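Local coordinates for carboxysome shell vertex protein CcmL (Synechocystis sp., PDB 2QW7) that probably forms the pentameric vertices of the carboxysome shell and is thought to induce curvature in the otherwise flat hexagonal layer of CcmK subunits, at residues 3-8 with 52-57. Numbering follows the deposited sequence.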
# COMPACT_ATOMS: atom_id res chain seq x y z
N LEU A 3 -6.94 -3.55 13.54
CA LEU A 3 -7.74 -4.30 14.47
C LEU A 3 -8.70 -5.03 13.50
O LEU A 3 -9.15 -4.44 12.52
CB LEU A 3 -8.45 -3.39 15.45
CG LEU A 3 -7.82 -2.38 16.42
CD1 LEU A 3 -8.98 -1.27 16.76
CD2 LEU A 3 -7.18 -3.01 17.66
N ALA A 4 -8.95 -6.30 13.79
CA ALA A 4 -9.76 -7.19 12.98
C ALA A 4 -10.38 -8.29 13.82
O ALA A 4 -9.87 -8.63 14.89
CB ALA A 4 -8.96 -7.80 11.94
N LYS A 5 -11.48 -8.83 13.28
CA LYS A 5 -12.25 -9.92 13.88
C LYS A 5 -12.09 -11.18 13.00
O LYS A 5 -12.12 -11.08 11.76
CB LYS A 5 -13.75 -9.59 13.95
CG LYS A 5 -14.62 -10.57 14.71
CD LYS A 5 -15.79 -9.82 15.36
CE LYS A 5 -16.81 -10.70 16.10
NZ LYS A 5 -17.44 -9.91 17.20
N VAL A 6 -11.93 -12.35 13.65
CA VAL A 6 -11.82 -13.58 12.89
C VAL A 6 -13.17 -14.06 12.45
O VAL A 6 -14.06 -14.32 13.26
CB VAL A 6 -10.99 -14.68 13.58
CG1 VAL A 6 -11.01 -15.92 12.75
CG2 VAL A 6 -9.51 -14.24 13.76
N LEU A 7 -13.35 -14.13 11.13
CA LEU A 7 -14.58 -14.55 10.51
C LEU A 7 -14.61 -16.03 10.17
O LEU A 7 -15.59 -16.72 10.37
CB LEU A 7 -14.78 -13.76 9.25
CG LEU A 7 -15.61 -12.50 9.40
CD1 LEU A 7 -15.14 -11.73 10.64
CD2 LEU A 7 -15.44 -11.72 8.12
N GLY A 8 -13.51 -16.54 9.66
CA GLY A 8 -13.46 -17.94 9.30
C GLY A 8 -12.10 -18.43 8.86
O GLY A 8 -11.08 -17.77 9.09
N ASN A 52 -14.37 -15.10 15.86
CA ASN A 52 -14.88 -13.95 16.62
C ASN A 52 -13.94 -13.22 17.55
O ASN A 52 -14.33 -12.15 18.05
CB ASN A 52 -16.17 -14.37 17.32
CG ASN A 52 -17.22 -14.74 16.34
OD1 ASN A 52 -17.25 -14.19 15.22
ND2 ASN A 52 -18.05 -15.68 16.71
N GLU A 53 -12.72 -13.76 17.72
CA GLU A 53 -11.69 -13.11 18.51
C GLU A 53 -11.21 -11.87 17.73
O GLU A 53 -11.19 -11.84 16.50
CB GLU A 53 -10.54 -14.09 18.85
CG GLU A 53 -10.75 -15.15 20.04
CD GLU A 53 -9.36 -15.71 20.59
OE1 GLU A 53 -8.53 -16.19 19.78
OE2 GLU A 53 -9.09 -15.73 21.83
N TRP A 54 -10.87 -10.82 18.47
CA TRP A 54 -10.29 -9.58 17.94
C TRP A 54 -8.80 -9.78 17.90
O TRP A 54 -8.18 -10.25 18.87
CB TRP A 54 -10.56 -8.37 18.81
CG TRP A 54 -11.91 -7.82 18.70
CD1 TRP A 54 -13.07 -8.51 18.47
CD2 TRP A 54 -12.27 -6.45 18.85
NE1 TRP A 54 -14.15 -7.62 18.43
CE2 TRP A 54 -13.68 -6.36 18.66
CE3 TRP A 54 -11.55 -5.28 19.09
CZ2 TRP A 54 -14.36 -5.15 18.75
CZ3 TRP A 54 -12.24 -4.09 19.17
CH2 TRP A 54 -13.63 -4.03 19.00
N VAL A 55 -8.20 -9.35 16.78
CA VAL A 55 -6.80 -9.64 16.52
C VAL A 55 -6.06 -8.47 15.87
O VAL A 55 -6.65 -7.52 15.35
CB VAL A 55 -6.78 -10.94 15.62
CG1 VAL A 55 -7.76 -12.02 16.18
CG2 VAL A 55 -7.16 -10.65 14.20
N LEU A 56 -4.73 -8.57 15.93
CA LEU A 56 -3.82 -7.60 15.29
C LEU A 56 -3.31 -8.17 14.00
O LEU A 56 -2.64 -9.21 14.03
CB LEU A 56 -2.58 -7.33 16.11
CG LEU A 56 -3.04 -6.59 17.36
CD1 LEU A 56 -1.71 -6.23 18.01
CD2 LEU A 56 -4.12 -5.41 17.08
N VAL A 57 -3.53 -7.40 12.92
CA VAL A 57 -3.17 -7.79 11.55
C VAL A 57 -2.02 -6.93 11.03
O VAL A 57 -2.15 -5.73 10.90
CB VAL A 57 -4.39 -7.51 10.55
CG1 VAL A 57 -4.01 -7.93 9.15
CG2 VAL A 57 -5.80 -8.18 11.04
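A4 and V55 form a hydrogen-bonded antiparallel pair in which each backbone amide serves the other's carbonyl: A4 N donates to V55 O at 3.0 Å, and V55 N reaches A4 O at 2.6 Å. Two residues on, V6 continues the ladder, its N bound to E53 O (3.0 Å) and its O taking N52 N (2.7 Å), so pairing runs into the loop before strand 54-59. K5, facing W54 in a non-hydrogen-bonded pair, is bonded through its backbone to Q28 on strand 24-30 instead, and E53 OE1 accepts from G50 N. A4, its CB against V57 CG2 (3.3 Å, short for two carbons), is small enough for this close approach, while branched V6 meets V55 CG1 through CG2 at 3.7 Å, apolar groups suiting this buried spot. On the face of L3 and L56, K5 has CG anti to its backbone N (chi1 -173°), and its long aliphatic chain suits this partly exposed edge, running past N52 O (CE at 3.5 Å) to the indole of W54, itself stacked on Y93. Were K5 cut back to an alanine, the NE1 side of W54 and the loop at N52 would probably lose that aliphatic cover. Strand 2-11, bonded to 24-30 and 54-59, is thus a central strand of the curled, OB-like sheet of the CcmL/EutN family.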